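Local atomic coordinates of NikO protein (Streptomyces tendae, PDB entry 4FQD), a protein that catalyses an enolpyruvyl transfer essential in nikkomycin biosynthesis, probably drawing the enolpyruvyl group from phosphoenolpyruvate. Residues N55-V60 with V259-D264; R29-K34 with L265-T270. The protein carries 4 engineered substitutions. All blocks are in the same frame, centred on the assembly; numbering follows the deposited sequence.

From the N terminus, the chain leaves strand 27-29 through 29-34, enters helix 34-44, and after strand 50-54 runs through 55-60. Some 200 residues later it returns along strand 257-260, and there 259-264 meets 55-60 in contact 1, closing a loop of that length. Helix 265-278 follows at once, and its first turns meet 29-34 in contact 2, which closes a wider loop around that of contact 1. The two are stitched together by backbone bonds between Ser-31 and Asp-264 and between Phe-33 and Ile-262, an antiparallel pairing. Segment 29-34 leaves strand 27-29 of one sheet, and 259-264 leads from strand 257-260 of another; their pairing is consistent with the two-stranded hinge between domains of MurA-type transferases.

Contact 1 of 2, residues N55-V60 with V259-D264; sequences NCPDIV and VTLIPD
The carboxamide of Asn-55 reaches across to the backbone carbonyl of Leu-261, ND2 giving a hydrogen bond of 2.9 Å to Leu-261 O that is nearly straight at 170°. The acceptor lies in the plane of the amide, but the donor stands above the plane of the Leu-261 carbonyl, 43° out of it. The asparagine holds CG opposite its own backbone N (chi1 -167°), which brings its amide within bonding distance of this carbonyl, and its CB packs on Thr-260 CG2 at 3.8 Å. Asparagine also suits the left-handed backbone of this residue, which few side chains tolerate as well. Replacing it with an alanine would probably leave the buried Leu-261 carbonyl without this donor and open a gap beside Pro-263. Here the parallel pairing of strands 50-54 and 257-260, parts of a mixed sheet in the inverse alpha/beta barrel fold of the EPSP synthase family, comes to its end; Leu-261 still bonds by its backbone to Glu-54. The leucine lays its side chain against the opposing loop: its CB lies 3.5 Å from Asn-55 O, and CD1 comes 3.8 Å from Pro-57 CD, the two side chains crossing at about a right angle. Pro-57, rigid and apolar, also rests on Leu-37 of helix 34-44, and the carbonyl of Cys-56 is bonded to the hydroxyl of Tyr-78.

Contact 2 of 2, residues R29-K34 with L265-T270; sequences RTSGFK and LIEVVT
Polar contacts centre on Glu-267, whose carboxylate meets the backbone of Ser-31: the Ser-31 N to Glu-267 OE1 bond is 2.8 Å long and 168° at the hydrogen, arriving on the syn side, 23° out of the carboxylate plane. A chi1 of -176° swings CG away from the backbone N, and the straight chain beyond gives the glutamate the length to bring its carboxylate from the helix to the Ser-31 amide. Its other oxygen, OE2, bonds to Trp-271 NE1 and, at 2.7 Å, to a water that also lies 2.9 Å from Arg-29 O and 3.1 Å from Ser-31 OG. Both oxygens of this buried carboxylate thus have partners, which would help to offset its likely negative charge.

The helix begins here, with Asp-264 as its N-cap, bonding through OD1 to Glu-267 N and through OD2 to Lys-34 N, so that one side chain serves the starts of helices 265-278 and 34-44, set at the domain junction of this MurA-like fold. One turn on, Thr-270 OG1 donates to Ile-266 O at 2.6 Å, on the opposite face of that carbonyl from Thr-270 N.

Apolar packing completes the interface. Leu-265 places CG over the centre of the Phe-33 ring, a CH-pi contact 3.9 Å from its centroid, while Leu-265 CD1 touches Phe-33 CE2 at 3.6 Å. Thr-30 suits a mixed setting: its methyl CG2 faces Val-268 CG2 at 4.2 Å, whereas OG1 is hydrogen-bonded to Thr-286 O of strand 283-286.

Contact 1 of 2, residues N55-V60 with V259-D264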
loop_
_atom_site.group_PDB
_atom_site.type_symbol
_atom_site.label_atom_id
_atom_site.label_comp_id
_atom_site.label_asym_id
_atom_site.label_seq_id
_atom_site.Cartn_x
_atom_site.Cartn_y
_atom_site.Cartn_z
ATOM N N ASN A 55 29.097 -3.735 -20.624
ATOM C CA ASN A 55 28.631 -3.944 -19.257
ATOM C C ASN A 55 27.635 -5.099 -19.192
ATOM O O ASN A 55 26.581 -4.996 -18.569
ATOM C CB ASN A 55 28.016 -2.662 -18.680
ATOM C CG ASN A 55 27.802 -2.737 -17.178
ATOM O OD1 ASN A 55 28.570 -3.379 -16.461
ATOM N ND2 ASN A 55 26.748 -2.089 -16.697
ATOM N N CYS A 56 27.973 -6.195 -19.864
ATOM C CA CYS A 56 27.108 -7.365 -19.890
ATOM C C CYS A 56 27.429 -8.296 -18.729
ATOM O O CYS A 56 28.583 -8.676 -18.532
ATOM C CB CYS A 56 27.243 -8.109 -21.220
ATOM S SG CYS A 56 26.199 -9.579 -21.357
ATOM N N PRO A 57 26.402 -8.667 -17.952
ATOM C CA PRO A 57 26.586 -9.533 -16.784
ATOM C C PRO A 57 26.968 -10.955 -17.183
ATOM O O PRO A 57 26.445 -11.487 -18.163
ATOM C CB PRO A 57 25.205 -9.521 -16.122
ATOM C CG PRO A 57 24.259 -9.238 -17.236
ATOM C CD PRO A 57 24.989 -8.305 -18.158
ATOM N N ASP A 58 27.880 -11.555 -16.427
ATOM C CA ASP A 58 28.294 -12.930 -16.670
ATOM C C ASP A 58 27.413 -13.886 -15.874
ATOM O O ASP A 58 27.825 -14.420 -14.843
ATOM C CB ASP A 58 29.765 -13.117 -16.295
ATOM C CG ASP A 58 30.282 -14.502 -16.634
ATOM O OD1 ASP A 58 29.694 -15.160 -17.519
ATOM O OD2 ASP A 58 31.281 -14.929 -16.018
ATOM N N ILE A 59 26.191 -14.089 -16.356
ATOM C CA ILE A 59 25.231 -14.948 -15.676
ATOM C C ILE A 59 24.716 -16.045 -16.601
ATOM O O ILE A 59 25.196 -16.199 -17.725
ATOM C CB ILE A 59 24.040 -14.137 -15.131
ATOM C CG1 ILE A 59 23.397 -13.318 -16.253
ATOM C CG2 ILE A 59 24.494 -13.223 -14.003
ATOM C CD1 ILE A 59 22.233 -12.465 -15.797
ATOM N N VAL A 60 23.736 -16.803 -16.117
ATOM C CA VAL A 60 23.175 -17.919 -16.871
ATOM C C VAL A 60 22.528 -17.459 -18.174
ATOM O O VAL A 60 22.724 -18.074 -19.224
ATOM C CB VAL A 60 22.136 -18.693 -16.033
ATOM C CG1 VAL A 60 21.516 -19.817 -16.851
ATOM C CG2 VAL A 60 22.779 -19.238 -14.765
ATOM N N VAL A 259 25.725 -0.474 -27.254
ATOM C CA VAL A 259 24.952 -0.132 -26.065
ATOM C C VAL A 259 25.621 -0.597 -24.771
ATOM O O VAL A 259 26.090 -1.731 -24.667
ATOM C CB VAL A 259 23.505 -0.683 -26.156
ATOM C CG1 VAL A 259 23.512 -2.182 -26.416
ATOM C CG2 VAL A 259 22.718 -0.347 -24.897
ATOM N N THR A 260 25.678 0.299 -23.791
ATOM C CA THR A 260 26.197 -0.034 -22.472
ATOM C C THR A 260 25.041 -0.219 -21.494
ATOM O O THR A 260 24.312 0.728 -21.199
ATOM C CB THR A 260 27.134 1.064 -21.946
ATOM O OG1 THR A 260 28.192 1.280 -22.888
ATOM C CG2 THR A 260 27.727 0.659 -20.606
ATOM N N LEU A 261 24.879 -1.441 -20.996
ATOM C CA LEU A 261 23.761 -1.771 -20.118
ATOM C C LEU A 261 23.738 -0.948 -18.837
ATOM O O LEU A 261 24.781 -0.630 -18.264
ATOM C CB LEU A 261 23.770 -3.258 -19.758
ATOM C CG LEU A 261 23.410 -4.247 -20.864
ATOM C CD1 LEU A 261 23.373 -5.667 -20.317
ATOM C CD2 LEU A 261 22.083 -3.881 -21.508
ATOM N N ILE A 262 22.533 -0.605 -18.399
ATOM C CA ILE A 262 22.331 0.029 -17.107
ATOM C C ILE A 262 22.699 -0.984 -16.022
ATOM O O ILE A 262 22.417 -2.175 -16.168
ATOM C CB ILE A 262 20.863 0.510 -16.957
ATOM C CG1 ILE A 262 20.655 1.281 -15.653
ATOM C CG2 ILE A 262 19.889 -0.656 -17.057
ATOM C CD1 ILE A 262 19.281 1.905 -15.540
ATOM N N PRO A 263 23.377 -0.527 -14.956
ATOM C CA PRO A 263 23.722 -1.417 -13.842
ATOM C C PRO A 263 22.494 -2.135 -13.292
ATOM O O PRO A 263 21.410 -1.551 -13.257
ATOM C CB PRO A 263 24.288 -0.455 -12.799
ATOM C CG PRO A 263 24.894 0.635 -13.610
ATOM C CD PRO A 263 23.992 0.804 -14.804
ATOM N N ASP A 264 22.669 -3.391 -12.886
ATOM C CA ASP A 264 21.561 -4.214 -12.410
ATOM C C ASP A 264 20.849 -3.550 -11.237
ATOM O O ASP A 264 21.451 -3.301 -10.193
ATOM C CB ASP A 264 22.053 -5.608 -12.018
ATOM C CG ASP A 264 20.921 -6.604 -11.861
ATOM O OD1 ASP A 264 20.262 -6.598 -10.800
ATOM O OD2 ASP A 264 20.693 -7.399 -12.798
#

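Contact 2 of 2, residues R29-K34 with L265-T270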
loop_
_atom_site.group_PDB
_atom_site.type_symbol
_atom_site.label_atom_id
_atom_site.label_comp_id
_atom_site.label_asym_id
_atom_site.label_seq_id
_atom_site.Cartn_x
_atom_site.Cartn_y
_atom_site.Cartn_z
ATOM N N ARG A 29 31.687 -3.822 -7.512
ATOM C CA ARG A 29 31.290 -3.357 -8.833
ATOM C C ARG A 29 30.081 -4.141 -9.325
ATOM O O ARG A 29 30.045 -5.370 -9.245
ATOM C CB ARG A 29 32.451 -3.452 -9.831
ATOM C CG ARG A 29 33.027 -4.846 -10.004
ATOM C CD ARG A 29 34.138 -4.859 -11.043
ATOM N NE ARG A 29 33.667 -4.449 -12.365
ATOM C CZ ARG A 29 34.246 -3.510 -13.106
ATOM N NH1 ARG A 29 35.322 -2.878 -12.659
ATOM N NH2 ARG A 29 33.750 -3.203 -14.298
ATOM N N THR A 30 29.084 -3.420 -9.823
ATOM C CA THR A 30 27.851 -4.042 -10.282
ATOM C C THR A 30 27.982 -4.564 -11.705
ATOM O O THR A 30 28.851 -4.130 -12.462
ATOM C CB THR A 30 26.672 -3.053 -10.226
ATOM O OG1 THR A 30 26.973 -1.904 -11.026
ATOM C CG2 THR A 30 26.411 -2.613 -8.794
ATOM N N SER A 31 27.115 -5.506 -12.058
ATOM C CA SER A 31 27.027 -5.989 -13.428
ATOM C C SER A 31 25.797 -5.384 -14.092
ATOM O O SER A 31 24.950 -4.792 -13.420
ATOM C CB SER A 31 26.956 -7.516 -13.461
ATOM O OG SER A 31 28.154 -8.091 -12.967
ATOM N N GLY A 32 25.702 -5.532 -15.409
ATOM C CA GLY A 32 24.596 -4.969 -16.162
ATOM C C GLY A 32 23.257 -5.584 -15.810
ATOM O O GLY A 32 23.192 -6.694 -15.280
ATOM N N PHE A 33 22.188 -4.854 -16.109
ATOM C CA PHE A 33 20.833 -5.304 -15.814
ATOM C C PHE A 33 20.495 -6.566 -16.599
ATOM O O PHE A 33 20.529 -6.577 -17.830
ATOM C CB PHE A 33 19.823 -4.200 -16.135
ATOM C CG PHE A 33 18.487 -4.378 -15.464
ATOM C CD1 PHE A 33 18.326 -5.281 -14.425
ATOM C CD2 PHE A 33 17.389 -3.640 -15.879
ATOM C CE1 PHE A 33 17.096 -5.442 -13.810
ATOM C CE2 PHE A 33 16.157 -3.796 -15.269
ATOM C CZ PHE A 33 16.010 -4.697 -14.234
ATOM N N LYS A 34 20.176 -7.627 -15.865
ATOM C CA LYS A 34 19.787 -8.906 -16.445
ATOM C C LYS A 34 18.593 -8.775 -17.384
ATOM O O LYS A 34 18.574 -9.360 -18.468
ATOM C CB LYS A 34 19.449 -9.890 -15.326
ATOM C CG LYS A 34 18.630 -11.085 -15.770
ATOM C CD LYS A 34 18.180 -11.908 -14.578
ATOM C CE LYS A 34 17.274 -13.047 -15.009
ATOM N NZ LYS A 34 16.802 -13.850 -13.848
ATOM N N LEU A 265 19.565 -3.265 -11.426
ATOM C CA LEU A 265 18.778 -2.514 -10.456
ATOM C C LEU A 265 18.676 -3.224 -9.110
ATOM O O LEU A 265 18.854 -2.609 -8.060
ATOM C CB LEU A 265 17.376 -2.241 -11.009
ATOM C CG LEU A 265 17.308 -1.566 -12.380
ATOM C CD1 LEU A 265 15.870 -1.262 -12.764
ATOM C CD2 LEU A 265 18.142 -0.302 -12.395
ATOM N N ILE A 266 18.391 -4.520 -9.145
ATOM C CA ILE A 266 18.210 -5.287 -7.918
ATOM C C ILE A 266 19.547 -5.572 -7.236
ATOM O O ILE A 266 19.612 -5.709 -6.014
ATOM C CB ILE A 266 17.445 -6.600 -8.174
ATOM C CG1 ILE A 266 16.204 -6.328 -9.026
ATOM C CG2 ILE A 266 17.045 -7.255 -6.861
ATOM C CD1 ILE A 266 15.256 -5.313 -8.416
ATOM N N GLU A 267 20.616 -5.650 -8.023
ATOM C CA GLU A 267 21.945 -5.834 -7.454
ATOM C C GLU A 267 22.336 -4.606 -6.640
ATOM O O GLU A 267 22.950 -4.725 -5.580
ATOM C CB GLU A 267 22.988 -6.099 -8.541
ATOM C CG GLU A 267 24.375 -6.390 -7.983
ATOM C CD GLU A 267 25.439 -6.509 -9.056
ATOM O OE1 GLU A 267 25.098 -6.395 -10.252
ATOM O OE2 GLU A 267 26.620 -6.713 -8.699
ATOM N N VAL A 268 21.972 -3.429 -7.142
ATOM C CA VAL A 268 22.221 -2.183 -6.427
ATOM C C VAL A 268 21.482 -2.189 -5.094
ATOM O O VAL A 268 22.059 -1.869 -4.054
ATOM C CB VAL A 268 21.784 -0.953 -7.250
ATOM C CG1 VAL A 268 21.885 0.314 -6.413
ATOM C CG2 VAL A 268 22.625 -0.832 -8.510
ATOM N N VAL A 269 20.207 -2.564 -5.135
ATOM C CA VAL A 269 19.396 -2.692 -3.930
ATOM C C VAL A 269 20.038 -3.673 -2.955
ATOM O O VAL A 269 20.123 -3.408 -1.754
ATOM C CB VAL A 269 17.969 -3.180 -4.265
ATOM C CG1 VAL A 269 17.179 -3.449 -2.990
ATOM C CG2 VAL A 269 17.252 -2.166 -5.140
ATOM N N THR A 270 20.503 -4.798 -3.489
ATOM C CA THR A 270 21.119 -5.849 -2.686
ATOM C C THR A 270 22.354 -5.350 -1.940
ATOM O O THR A 270 22.540 -5.652 -0.762
ATOM C CB THR A 270 21.509 -7.061 -3.556
ATOM O OG1 THR A 270 20.354 -7.539 -4.257
ATOM C CG2 THR A 270 22.073 -8.180 -2.695
HETATM O O HOH W 1 28.752 -7.916 -9.930
#